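Local coordinates for protein trichomaglin (PDB 1SGL) that probably cleaves single-stranded RNA, as expected of an S-like ribonuclease of the T2 family, at residues Gln13-Ser18 / Pro80-Ala85; Glu87-Asn92 / Trp98-Glu103; Pro111-Lys114 / Asn118-Lys121; Ser18-Gly23 / Glu173-Lys178. All blocks are in the same frame, centred on the assembly; numbering follows the deposited sequence.

Interaction 1 (Gln13-Ser18 / Pro80-Ala85); sequences QWAGTS and PTYRCA. With SO4 (sulfate ion), chain C.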
loop_
_atom_site.group_PDB
_atom_site.type_symbol
_atom_site.label_atom_id
_atom_site.label_comp_id
_atom_site.label_asym_id
_atom_site.label_seq_id
_atom_site.Cartn_x
_atom_site.Cartn_y
_atom_site.Cartn_z
ATOM N N GLN A 13 3.263 -1.547 0.591
ATOM C CA GLN A 13 4.679 -1.642 0.283
ATOM C C GLN A 13 5.464 -2.148 1.474
ATOM O O GLN A 13 5.161 -1.798 2.611
ATOM C CB GLN A 13 5.222 -0.271 -0.125
ATOM C CG GLN A 13 4.657 0.216 -1.439
ATOM C CD GLN A 13 5.362 1.436 -1.971
ATOM O OE1 GLN A 13 4.970 1.979 -3.005
ATOM N NE2 GLN A 13 6.412 1.879 -1.276
ATOM N N TRP A 14 6.473 -2.969 1.208
ATOM C CA TRP A 14 7.317 -3.500 2.268
ATOM C C TRP A 14 8.405 -2.468 2.564
ATOM O O TRP A 14 9.272 -2.201 1.725
ATOM C CB TRP A 14 7.960 -4.828 1.845
ATOM C CG TRP A 14 8.819 -5.420 2.928
ATOM C CD1 TRP A 14 10.177 -5.567 2.915
ATOM C CD2 TRP A 14 8.379 -5.886 4.214
ATOM N NE1 TRP A 14 10.614 -6.091 4.115
ATOM C CE2 TRP A 14 9.532 -6.296 4.928
ATOM C CE3 TRP A 14 7.126 -5.999 4.827
ATOM C CZ2 TRP A 14 9.466 -6.807 6.223
ATOM C CZ3 TRP A 14 7.059 -6.510 6.122
ATOM C CH2 TRP A 14 8.225 -6.906 6.803
ATOM N N ALA A 15 8.359 -1.900 3.760
ATOM C CA ALA A 15 9.318 -0.868 4.151
ATOM C C ALA A 15 10.786 -1.252 3.959
ATOM O O ALA A 15 11.583 -0.441 3.504
ATOM C CB ALA A 15 9.069 -0.456 5.592
ATOM N N GLY A 16 11.140 -2.491 4.293
ATOM C CA GLY A 16 12.521 -2.916 4.155
ATOM C C GLY A 16 13.074 -2.780 2.749
ATOM O O GLY A 16 14.234 -2.407 2.553
ATOM N N THR A 17 12.243 -3.073 1.759
ATOM C CA THR A 17 12.673 -2.999 0.371
ATOM C C THR A 17 12.668 -1.574 -0.182
ATOM O O THR A 17 13.514 -1.216 -1.006
ATOM C CB THR A 17 11.794 -3.915 -0.508
ATOM O OG1 THR A 17 11.924 -5.264 -0.043
ATOM C CG2 THR A 17 12.208 -3.838 -1.974
ATOM N N SER A 18 11.718 -0.761 0.266
ATOM C CA SER A 18 11.635 0.623 -0.190
ATOM C C SER A 18 12.776 1.451 0.407
ATOM O O SER A 18 13.112 2.520 -0.096
ATOM C CB SER A 18 10.302 1.249 0.233
ATOM O OG SER A 18 9.203 0.646 -0.422
ATOM N N PRO A 80 3.439 6.447 5.296
ATOM C CA PRO A 80 4.579 7.327 5.028
ATOM C C PRO A 80 4.996 7.280 3.568
ATOM O O PRO A 80 4.498 6.460 2.802
ATOM C CB PRO A 80 5.661 6.760 5.931
ATOM C CG PRO A 80 5.402 5.277 5.809
ATOM C CD PRO A 80 3.885 5.202 5.954
ATOM N N THR A 81 5.905 8.169 3.184
ATOM C CA THR A 81 6.401 8.182 1.819
ATOM C C THR A 81 7.810 7.601 1.879
ATOM O O THR A 81 8.417 7.560 2.943
ATOM C CB THR A 81 6.441 9.616 1.229
ATOM O OG1 THR A 81 6.860 9.550 -0.142
ATOM C CG2 THR A 81 7.421 10.491 1.994
ATOM N N TYR A 82 8.322 7.132 0.750
ATOM C CA TYR A 82 9.655 6.550 0.728
ATOM C C TYR A 82 10.587 7.310 -0.205
ATOM O O TYR A 82 11.653 6.818 -0.572
ATOM C CB TYR A 82 9.572 5.061 0.349
ATOM C CG TYR A 82 8.938 4.215 1.442
ATOM C CD1 TYR A 82 9.579 4.030 2.665
ATOM C CD2 TYR A 82 7.671 3.657 1.277
ATOM C CE1 TYR A 82 8.974 3.316 3.699
ATOM C CE2 TYR A 82 7.056 2.941 2.305
ATOM C CZ TYR A 82 7.714 2.776 3.510
ATOM O OH TYR A 82 7.108 2.086 4.533
ATOM N N ARG A 83 10.169 8.521 -0.567
ATOM C CA ARG A 83 10.937 9.413 -1.436
ATOM C C ARG A 83 11.083 10.730 -0.687
ATOM O O ARG A 83 10.304 11.027 0.215
ATOM C CB ARG A 83 10.186 9.693 -2.739
ATOM C CG ARG A 83 9.647 8.469 -3.433
ATOM C CD ARG A 83 8.866 8.837 -4.683
ATOM N NE ARG A 83 8.022 7.732 -5.131
ATOM C CZ ARG A 83 7.228 7.772 -6.199
ATOM N NH1 ARG A 83 7.169 8.868 -6.946
ATOM N NH2 ARG A 83 6.474 6.722 -6.508
ATOM N N CYS A 84 12.071 11.528 -1.066
ATOM C CA CYS A 84 12.268 12.810 -0.415
ATOM C C CYS A 84 11.785 13.954 -1.278
ATOM O O CYS A 84 11.904 15.116 -0.900
ATOM C CB CYS A 84 13.737 13.011 -0.060
ATOM S SG CYS A 84 14.169 12.113 1.451
ATOM N N ALA A 85 11.231 13.619 -2.435
ATOM C CA ALA A 85 10.719 14.622 -3.354
ATOM C C ALA A 85 9.197 14.558 -3.367
ATOM O O ALA A 85 8.614 13.568 -2.931
ATOM C CB ALA A 85 11.272 14.369 -4.754
HETATM S S SO4 C . 6.683 6.086 -2.305
HETATM O O1 SO4 C . 6.318 4.696 -2.639
HETATM O O2 SO4 C . 8.150 6.192 -2.220
HETATM O O3 SO4 C . 6.093 6.461 -1.008
HETATM O O4 SO4 C . 6.177 6.986 -3.354
#

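Interaction 2 (Glu87-Asn92 / Trp98-Glu103); sequences EQSCNN and WGQQYE. With SO4 (sulfate ion), chain B.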
loop_
_atom_site.group_PDB
_atom_site.type_symbol
_atom_site.label_atom_id
_atom_site.label_comp_id
_atom_site.label_asym_id
_atom_site.label_seq_id
_atom_site.Cartn_x
_atom_site.Cartn_y
_atom_site.Cartn_z
ATOM N N GLU A 87 5.506 14.185 -5.087
ATOM C CA GLU A 87 5.061 13.276 -6.133
ATOM C C GLU A 87 4.374 14.005 -7.285
ATOM O O GLU A 87 3.600 14.942 -7.079
ATOM C CB GLU A 87 4.104 12.234 -5.539
ATOM C CG GLU A 87 4.587 11.603 -4.233
ATOM C CD GLU A 87 5.024 10.157 -4.391
ATOM O OE1 GLU A 87 5.437 9.542 -3.385
ATOM O OE2 GLU A 87 4.951 9.630 -5.521
ATOM N N GLN A 88 4.671 13.563 -8.502
ATOM C CA GLN A 88 4.064 14.138 -9.693
ATOM C C GLN A 88 2.578 13.787 -9.629
ATOM O O GLN A 88 2.214 12.608 -9.609
ATOM C CB GLN A 88 4.702 13.530 -10.947
ATOM C CG GLN A 88 4.150 14.078 -12.248
ATOM C CD GLN A 88 4.482 15.545 -12.453
ATOM O OE1 GLN A 88 3.905 16.207 -13.321
ATOM N NE2 GLN A 88 5.424 16.059 -11.661
ATOM N N SER A 89 1.721 14.801 -9.589
ATOM C CA SER A 89 0.287 14.563 -9.503
ATOM C C SER A 89 -0.467 15.090 -10.726
ATOM O O SER A 89 0.116 15.267 -11.797
ATOM C CB SER A 89 -0.263 15.198 -8.221
ATOM O OG SER A 89 -1.598 14.797 -7.969
ATOM N N CYS A 90 -1.764 15.336 -10.561
ATOM C CA CYS A 90 -2.603 15.827 -11.649
ATOM C C CYS A 90 -2.281 17.279 -12.024
ATOM O O CYS A 90 -2.035 18.114 -11.152
ATOM C CB CYS A 90 -4.083 15.718 -11.254
ATOM S SG CYS A 90 -4.613 14.065 -10.682
ATOM N N ASN A 91 -2.282 17.572 -13.322
ATOM C CA ASN A 91 -2.012 18.927 -13.810
ATOM C C ASN A 91 -0.600 19.398 -13.490
ATOM O O ASN A 91 -0.403 20.546 -13.097
ATOM C CB ASN A 91 -3.003 19.918 -13.195
ATOM C CG ASN A 91 -4.443 19.515 -13.412
ATOM O OD1 ASN A 91 -5.362 20.146 -12.884
ATOM N ND2 ASN A 91 -4.654 18.461 -14.195
ATOM N N ASN A 92 0.380 18.516 -13.648
ATOM C CA ASN A 92 1.764 18.877 -13.369
ATOM C C ASN A 92 1.936 19.458 -11.963
ATOM O O ASN A 92 2.933 20.122 -11.674
ATOM C CB ASN A 92 2.258 19.884 -14.409
ATOM C CG ASN A 92 2.378 19.275 -15.794
ATOM O OD1 ASN A 92 3.063 18.267 -15.981
ATOM N ND2 ASN A 92 1.720 19.887 -16.777
ATOM N N TRP A 98 -0.143 11.315 -0.074
ATOM C CA TRP A 98 -1.572 11.277 0.223
ATOM C C TRP A 98 -2.385 12.075 -0.789
ATOM O O TRP A 98 -3.465 11.646 -1.210
ATOM C CB TRP A 98 -1.852 11.820 1.628
ATOM C CG TRP A 98 -0.927 11.295 2.682
ATOM C CD1 TRP A 98 -0.354 10.052 2.734
ATOM C CD2 TRP A 98 -0.459 11.999 3.837
ATOM N NE1 TRP A 98 0.445 9.945 3.844
ATOM C CE2 TRP A 98 0.400 11.125 4.540
ATOM C CE3 TRP A 98 -0.683 13.285 4.347
ATOM C CZ2 TRP A 98 1.040 11.497 5.728
ATOM C CZ3 TRP A 98 -0.047 13.654 5.532
ATOM C CH2 TRP A 98 0.803 12.763 6.205
ATOM N N GLY A 99 -1.861 13.237 -1.169
ATOM C CA GLY A 99 -2.548 14.086 -2.123
ATOM C C GLY A 99 -2.589 13.466 -3.503
ATOM O O GLY A 99 -3.646 13.419 -4.136
ATOM N N GLN A 100 -1.435 12.997 -3.970
ATOM C CA GLN A 100 -1.343 12.378 -5.279
ATOM C C GLN A 100 -2.280 11.174 -5.396
ATOM O O GLN A 100 -2.980 11.028 -6.402
ATOM C CB GLN A 100 0.079 11.919 -5.560
ATOM C CG GLN A 100 0.198 11.178 -6.877
ATOM C CD GLN A 100 1.156 10.019 -6.800
ATOM O OE1 GLN A 100 1.050 9.180 -5.908
ATOM N NE2 GLN A 100 2.100 9.960 -7.731
ATOM N N GLN A 101 -2.292 10.318 -4.372
ATOM C CA GLN A 101 -3.151 9.137 -4.394
ATOM C C GLN A 101 -4.610 9.529 -4.453
ATOM O O GLN A 101 -5.392 8.934 -5.201
ATOM C CB GLN A 101 -2.905 8.254 -3.169
ATOM C CG GLN A 101 -1.590 7.509 -3.230
ATOM C CD GLN A 101 -1.521 6.581 -4.427
ATOM O OE1 GLN A 101 -2.351 5.694 -4.579
ATOM N NE2 GLN A 101 -0.533 6.789 -5.286
ATOM N N TYR A 102 -4.982 10.537 -3.672
ATOM C CA TYR A 102 -6.365 10.985 -3.671
ATOM C C TYR A 102 -6.808 11.573 -5.014
ATOM O O TYR A 102 -7.865 11.217 -5.532
ATOM C CB TYR A 102 -6.611 12.038 -2.597
ATOM C CG TYR A 102 -8.003 12.607 -2.722
ATOM C CD1 TYR A 102 -9.115 11.817 -2.445
ATOM C CD2 TYR A 102 -8.216 13.902 -3.215
ATOM C CE1 TYR A 102 -10.402 12.286 -2.656
ATOM C CE2 TYR A 102 -9.507 14.382 -3.436
ATOM C CZ TYR A 102 -10.595 13.564 -3.154
ATOM O OH TYR A 102 -11.884 13.999 -3.366
ATOM N N GLU A 103 -6.011 12.486 -5.563
ATOM C CA GLU A 103 -6.357 13.126 -6.827
ATOM C C GLU A 103 -6.305 12.164 -8.020
ATOM O O GLU A 103 -7.209 12.135 -8.851
ATOM C CB GLU A 103 -5.425 14.309 -7.096
ATOM C CG GLU A 103 -5.484 15.433 -6.066
ATOM C CD GLU A 103 -4.665 16.650 -6.494
ATOM O OE1 GLU A 103 -3.540 16.467 -7.014
ATOM O OE2 GLU A 103 -5.138 17.792 -6.307
HETATM S S SO4 B . 0.539 5.044 -8.416
HETATM O O1 SO4 B . 1.157 5.004 -9.754
HETATM O O2 SO4 B . -0.488 6.101 -8.393
HETATM O O3 SO4 B . 1.575 5.340 -7.414
HETATM O O4 SO4 B . -0.080 3.739 -8.102
#

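Interaction 3 (Pro111-Lys114 / Asn118-Lys121); sequences PVIK and NYFK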
loop_
_atom_site.group_PDB
_atom_site.type_symbol
_atom_site.label_atom_id
_atom_site.label_comp_id
_atom_site.label_asym_id
_atom_site.label_seq_id
_atom_site.Cartn_x
_atom_site.Cartn_y
_atom_site.Cartn_z
ATOM N N PRO A 111 -19.004 7.232 -7.318
ATOM C CA PRO A 111 -19.627 7.627 -6.051
ATOM C C PRO A 111 -19.514 6.609 -4.911
ATOM O O PRO A 111 -20.141 6.778 -3.868
ATOM C CB PRO A 111 -21.072 7.841 -6.456
ATOM C CG PRO A 111 -21.278 6.673 -7.377
ATOM C CD PRO A 111 -20.024 6.708 -8.245
ATOM N N VAL A 112 -18.742 5.545 -5.105
ATOM C CA VAL A 112 -18.592 4.550 -4.047
ATOM C C VAL A 112 -17.875 5.233 -2.887
ATOM O O VAL A 112 -18.193 5.006 -1.723
ATOM C CB VAL A 112 -17.763 3.333 -4.518
ATOM C CG1 VAL A 112 -17.794 2.254 -3.456
ATOM C CG2 VAL A 112 -18.312 2.804 -5.838
ATOM N N ILE A 113 -16.898 6.063 -3.226
ATOM C CA ILE A 113 -16.141 6.830 -2.244
ATOM C C ILE A 113 -16.338 8.288 -2.640
ATOM O O ILE A 113 -16.003 8.679 -3.755
ATOM C CB ILE A 113 -14.629 6.504 -2.289
ATOM C CG1 ILE A 113 -14.395 5.056 -1.846
ATOM C CG2 ILE A 113 -13.859 7.479 -1.399
ATOM C CD1 ILE A 113 -12.943 4.640 -1.838
ATOM N N LYS A 114 -16.892 9.087 -1.738
ATOM C CA LYS A 114 -17.134 10.494 -2.042
ATOM C C LYS A 114 -16.322 11.451 -1.185
ATOM O O LYS A 114 -16.605 11.630 -0.005
ATOM C CB LYS A 114 -18.620 10.824 -1.875
ATOM C CG LYS A 114 -19.550 10.047 -2.797
ATOM C CD LYS A 114 -20.999 10.468 -2.589
ATOM C CE LYS A 114 -21.949 9.657 -3.457
ATOM N NZ LYS A 114 -23.356 10.138 -3.325
ATOM N N ASN A 118 -13.679 10.492 3.373
ATOM C CA ASN A 118 -14.113 9.115 3.209
ATOM C C ASN A 118 -13.032 8.251 2.561
ATOM O O ASN A 118 -12.924 7.065 2.857
ATOM C CB ASN A 118 -15.398 9.087 2.374
ATOM C CG ASN A 118 -16.012 7.705 2.292
ATOM O OD1 ASN A 118 -16.193 7.028 3.306
ATOM N ND2 ASN A 118 -16.349 7.281 1.079
ATOM N N TYR A 119 -12.235 8.846 1.679
ATOM C CA TYR A 119 -11.170 8.108 1.018
ATOM C C TYR A 119 -10.125 7.645 2.039
ATOM O O TYR A 119 -9.794 6.463 2.101
ATOM C CB TYR A 119 -10.504 8.974 -0.048
ATOM C CG TYR A 119 -9.360 8.292 -0.766
ATOM C CD1 TYR A 119 -9.581 7.192 -1.603
ATOM C CD2 TYR A 119 -8.052 8.751 -0.611
ATOM C CE1 TYR A 119 -8.516 6.570 -2.270
ATOM C CE2 TYR A 119 -6.994 8.148 -1.263
ATOM C CZ TYR A 119 -7.223 7.060 -2.093
ATOM O OH TYR A 119 -6.150 6.486 -2.742
ATOM N N PHE A 120 -9.615 8.571 2.843
ATOM C CA PHE A 120 -8.621 8.211 3.845
ATOM C C PHE A 120 -9.220 7.351 4.944
ATOM O O PHE A 120 -8.582 6.418 5.423
ATOM C CB PHE A 120 -7.977 9.468 4.433
ATOM C CG PHE A 120 -7.187 10.242 3.431
ATOM C CD1 PHE A 120 -6.069 9.674 2.828
ATOM C CD2 PHE A 120 -7.595 11.506 3.028
ATOM C CE1 PHE A 120 -5.372 10.350 1.829
ATOM C CE2 PHE A 120 -6.905 12.194 2.027
ATOM C CZ PHE A 120 -5.794 11.614 1.428
ATOM N N LYS A 121 -10.450 7.663 5.334
ATOM C CA LYS A 121 -11.124 6.895 6.369
ATOM C C LYS A 121 -11.279 5.439 5.937
ATOM O O LYS A 121 -10.963 4.525 6.692
ATOM C CB LYS A 121 -12.503 7.476 6.645
ATOM C CG LYS A 121 -13.302 6.692 7.659
ATOM C CD LYS A 121 -14.673 7.316 7.852
ATOM C CE LYS A 121 -15.472 6.579 8.915
ATOM N NZ LYS A 121 -16.810 7.199 9.126
HETATM O O HOH W 1 -16.082 12.431 2.429
#

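Interaction 4 (Ser18-Gly23 / Glu173-Lys178); sequences SCRSGG and EGLVQK. With SO4 (sulfate ion), chain E.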
loop_
_atom_site.group_PDB
_atom_site.type_symbol
_atom_site.label_atom_id
_atom_site.label_comp_id
_atom_site.label_asym_id
_atom_site.label_seq_id
_atom_site.Cartn_x
_atom_site.Cartn_y
_atom_site.Cartn_z
ATOM N N SER A 18 11.718 -0.761 0.266
ATOM C CA SER A 18 11.635 0.623 -0.190
ATOM C C SER A 18 12.776 1.451 0.407
ATOM O O SER A 18 13.112 2.520 -0.096
ATOM C CB SER A 18 10.302 1.249 0.233
ATOM O OG SER A 18 9.203 0.646 -0.422
ATOM N N CYS A 19 13.363 0.949 1.485
ATOM C CA CYS A 19 14.437 1.651 2.173
ATOM C C CYS A 19 15.828 1.074 1.971
ATOM O O CYS A 19 16.788 1.607 2.514
ATOM C CB CYS A 19 14.148 1.670 3.671
ATOM S SG CYS A 19 12.597 2.502 4.119
ATOM N N ARG A 20 15.951 -0.001 1.202
ATOM C CA ARG A 20 17.259 -0.623 1.025
ATOM C C ARG A 20 18.263 0.176 0.203
ATOM O O ARG A 20 19.447 -0.162 0.163
ATOM C CB ARG A 20 17.118 -2.025 0.429
ATOM C CG ARG A 20 16.942 -2.073 -1.071
ATOM C CD ARG A 20 17.397 -3.437 -1.569
ATOM N NE ARG A 20 17.189 -3.619 -3.001
ATOM C CZ ARG A 20 17.619 -4.678 -3.682
ATOM N NH1 ARG A 20 18.284 -5.642 -3.060
ATOM N NH2 ARG A 20 17.379 -4.777 -4.982
ATOM N N SER A 21 17.802 1.228 -0.457
ATOM C CA SER A 21 18.708 2.047 -1.245
ATOM C C SER A 21 19.035 3.303 -0.437
ATOM O O SER A 21 18.938 4.426 -0.937
ATOM C CB SER A 21 18.070 2.417 -2.589
ATOM O OG SER A 21 19.038 2.936 -3.485
ATOM N N GLY A 22 19.409 3.091 0.825
ATOM C CA GLY A 22 19.759 4.183 1.716
ATOM C C GLY A 22 18.927 5.443 1.568
ATOM O O GLY A 22 17.697 5.411 1.680
ATOM N N GLY A 23 19.610 6.561 1.327
ATOM C CA GLY A 23 18.933 7.836 1.167
ATOM C C GLY A 23 19.115 8.765 2.354
ATOM O O GLY A 23 19.672 8.381 3.384
ATOM N N GLU A 173 15.806 -9.568 -7.470
ATOM C CA GLU A 173 16.720 -10.250 -6.564
ATOM C C GLU A 173 15.930 -11.094 -5.559
ATOM O O GLU A 173 16.499 -11.665 -4.625
ATOM C CB GLU A 173 17.585 -9.251 -5.800
ATOM C CG GLU A 173 18.604 -8.533 -6.660
ATOM C CD GLU A 173 18.114 -7.186 -7.155
ATOM O OE1 GLU A 173 16.989 -7.106 -7.702
ATOM O OE2 GLU A 173 18.867 -6.206 -7.001
ATOM N N GLY A 174 14.619 -11.158 -5.754
ATOM C CA GLY A 174 13.774 -11.934 -4.865
ATOM C C GLY A 174 13.289 -11.222 -3.605
ATOM O O GLY A 174 12.899 -11.882 -2.640
ATOM N N LEU A 175 13.325 -9.894 -3.589
ATOM C CA LEU A 175 12.852 -9.150 -2.425
ATOM C C LEU A 175 11.402 -8.766 -2.639
ATOM O O LEU A 175 11.023 -8.332 -3.726
ATOM C CB LEU A 175 13.679 -7.879 -2.194
ATOM C CG LEU A 175 14.990 -8.009 -1.401
ATOM C CD1 LEU A 175 15.934 -8.991 -2.085
ATOM C CD2 LEU A 175 15.653 -6.641 -1.284
ATOM N N VAL A 176 10.592 -8.944 -1.602
ATOM C CA VAL A 176 9.179 -8.592 -1.665
ATOM C C VAL A 176 9.071 -7.071 -1.697
ATOM O O VAL A 176 9.625 -6.381 -0.836
ATOM C CB VAL A 176 8.411 -9.116 -0.429
ATOM C CG1 VAL A 176 6.997 -8.542 -0.415
ATOM C CG2 VAL A 176 8.365 -10.643 -0.447
ATOM N N GLN A 177 8.372 -6.543 -2.694
ATOM C CA GLN A 177 8.218 -5.099 -2.793
ATOM C C GLN A 177 6.836 -4.634 -2.400
ATOM O O GLN A 177 6.687 -3.684 -1.642
ATOM C CB GLN A 177 8.475 -4.600 -4.216
ATOM C CG GLN A 177 9.896 -4.688 -4.693
ATOM C CD GLN A 177 10.048 -4.141 -6.102
ATOM O OE1 GLN A 177 9.305 -4.517 -7.011
ATOM N NE2 GLN A 177 11.014 -3.254 -6.288
ATOM N N LYS A 178 5.828 -5.305 -2.937
ATOM C CA LYS A 178 4.454 -4.916 -2.696
ATOM C C LYS A 178 3.530 -6.106 -2.497
ATOM O O LYS A 178 3.787 -7.209 -2.977
ATOM C CB LYS A 178 3.957 -4.097 -3.892
ATOM C CG LYS A 178 4.932 -3.018 -4.339
ATOM C CD LYS A 178 4.681 -2.551 -5.780
ATOM C CE LYS A 178 3.372 -1.783 -5.928
ATOM N NZ LYS A 178 2.179 -2.636 -5.702
HETATM S S SO4 E . 16.194 -4.222 -8.867
HETATM O O1 SO4 E . 16.108 -3.006 -9.703
HETATM O O2 SO4 E . 17.395 -4.994 -9.239
HETATM O O3 SO4 E . 14.993 -5.055 -9.086
HETATM O O4 SO4 E . 16.283 -3.825 -7.448
HETATM O O HOH W 2 9.027 -1.785 -1.772
#

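Interaction 1 (Gln13-Ser18 / Pro80-Ala85)
Where strand 7-14 of the central sheet runs into the short helix 15-18, Gln13, Ala15 and Ser18 meet Tyr82 from the loop between helix 72-78 and strand 87-88, beside a bound sulfate. Ser18 sets its CB over one face of the ring, 3.7 Å from the Tyr82 ring centroid, a CH-pi contact displaced toward the CG side. At the far end Ala15 CB packs 3.4 Å from Tyr82 OH, which is hydrogen-bonded to Thr41. The Gln13 chain, extended beyond CG, slides past the ring in the opposite direction. Its amide is tilted 22° from the ring plane, with NE2 3.4 Å from Tyr82 CD2, and NE2 also gives a weak bond to sulfate O1. The loop backbone contributes more firmly: Tyr82 N donates to sulfate O3 at 2.9 Å. Arg83 NE lies 2.7 Å from sulfate O4, and Arg83 NH1 is paired with Glu87. A disulfide from Cys84 to Cys26 anchors the loop further along. With no direct hydrogen bond between the segments, ring packing and the hydroxyl bond to Thr41 hold the tyrosine while amide, backbone N-H and guanidinium gather round the anion, chemistry consistent with a place that could accept an RNA phosphate.

Interaction 2 (Glu87-Asn92 / Trp98-Glu103)
Ser89 and Cys90 press against the same side of helix 97-106, and here the contact is dense. Ser89 OG stands anti to its own nitrogen (chi1 -170°), which turns it onto the helix, and it donates to Glu103 OE1 at 2.7 Å, meeting that oxygen nearly along its C-O axis. The same hydroxyl rests 3.6 Å from Gln100 CA. One residue on, Cys90 SG sits 3.7 Å from Glu103 CB, and its disulfide to Cys57 ties the turn to another part of the chain. The second carboxylate oxygen of Glu103 accepts from the backbone N of Phe63, while Glu95 brings another carboxylate close to Glu103 OE1.

The end of this helix, with His105, probably belongs to the second active-site segment known in T2 ribonucleases, and the little hairpin of strands 87-88 and 94-95 backs the helix. Gln100 joins the two: its NE2 donates to Gln88 O at 3.2 Å, fairly straight at 166°, with the acceptor close to the amide plane. Its OE1 in turn accepts from Gln101 NE2 at 2.9 Å, the donor standing above the carbonyl plane. Gln101 NE2 also bonds sulfate O2 at 3.2 Å, and His43 and His105 hold the same sulfate, so Gln100 is a second-shell residue behind the anion site.

Toward this end the fit is looser. Glu87, with its carboxylate salt-bridged to Arg83, crosses Gln100 at about a right angle, and Glu87 OE2 comes no nearer than 3.6 Å to Gln100 NE2. On the solvent side, the Gln88 side chain starts away from the helix, leaving its backbone carbonyl to make the contact.

Interaction 3 (Pro111-Lys114 / Asn118-Lys121)
Ile113 and Asn118 bury nearly equal areas in this contact, and Tyr119 adds about half as much. Ile113 comes to the helix with its two branches parted. CG2, placed anti to the backbone nitrogen, drops onto the root of Tyr119, 3.7 Å from Tyr119 CA and 3.9 Å from Tyr119 CB. The longer branch is extended (chi2 -179°) and carries CD1 to the edge of the tyrosine ring, near its plane, with Ile113 CD1 4.2 Å from Tyr119 CD1.

Asn118 meets the same CG2 methyl and the backbone beside it. Its side chain leaves the helix toward the loop and lays its amide across the Ile113 to Lys114 backbone, with Asn118 CG 4.3 Å from Ile113 CG2. Closer to its root, Asn118 CB packs 3.7 Å from Lys114 O.

All this happens at the beginning of helix 116-129, where the loop coming from helix 97-106 folds back over the first turn. Lys114 O and Asn118 N are spaced along the chain as an i to i+4 pair, yet a water stands between them in place of a direct helical bond: it donates to Lys114 O at 2.6 Å and accepts from Asn118 N at 3.2 Å. The Lys114 side chain starts away from the helix.

Tyr119 carries the contact inward. Its hydroxyl end touches Gln101 of helix 97-106 and is bonded to Leu45 O in strand 40-47, so the residue touched by Ile113 at its root reaches the central sheet at its tip.

Interaction 4 (Ser18-Gly23 / Glu173-Lys178)
Arg20, in the loop after helix 15-18, reaches over to Glu173 and Leu175 just ahead of strand 176-184, an antiparallel strand of the central sheet that carries a classic beta bulge where Gln177 and Lys178 both face Arg169. The charged part is a salt bridge: Arg20 NH2 stands 2.9 Å from Glu173 OE2, with a weak hydrogen bond (145°). The carboxylate meets the guanidinium at its edge, although the two planes are turned 63° apart. On the NE side of the same nitrogen, NH2 donates to sulfate O4, also at 2.9 Å. That sulfate lies very close to the acid as well, with its O2 2.6 Å from Glu173 OE1, so one of the two probably carries a proton there.

The packing part is one methyl. Leu175 CD2 comes over a face of the guanidinium and sits 3.3 Å from Arg20 NH1. The arginine gets there by an extended chain from CG to NE, after a first torsion (chi1 82°) that puts CG between the backbone nitrogen and the carbonyl carbon.

Water makes the remaining link, nearer the sheet: a single molecule lies 2.8 Å from Ser18 OG and donates to Gln177 O at 3.0 Å.

How the interactions relate
Interactions 1 and 4 share Ser18 and both reach the same sheet, through neighbouring strands 7-14 and 176-184, joined by bonds from Trp14 N to Gln177 O and Thr17 OG1 to Val176 O. Yet interaction 1 is a partly buried ring packing beside an anion, whereas interaction 4 is an exposed salt bridge. Interaction 2 is the most buried of the four, held by hydrogen bonds of largely buried polar side chains. It touches interaction 1 through Thr81 and Glu87, and interaction 3 through Tyr102, Tyr119 and Phe120, where successive helices pack. Interaction 3 relies on apolar contact and a water, and lies across the molecule from interaction 4, their centres about 30 Å apart.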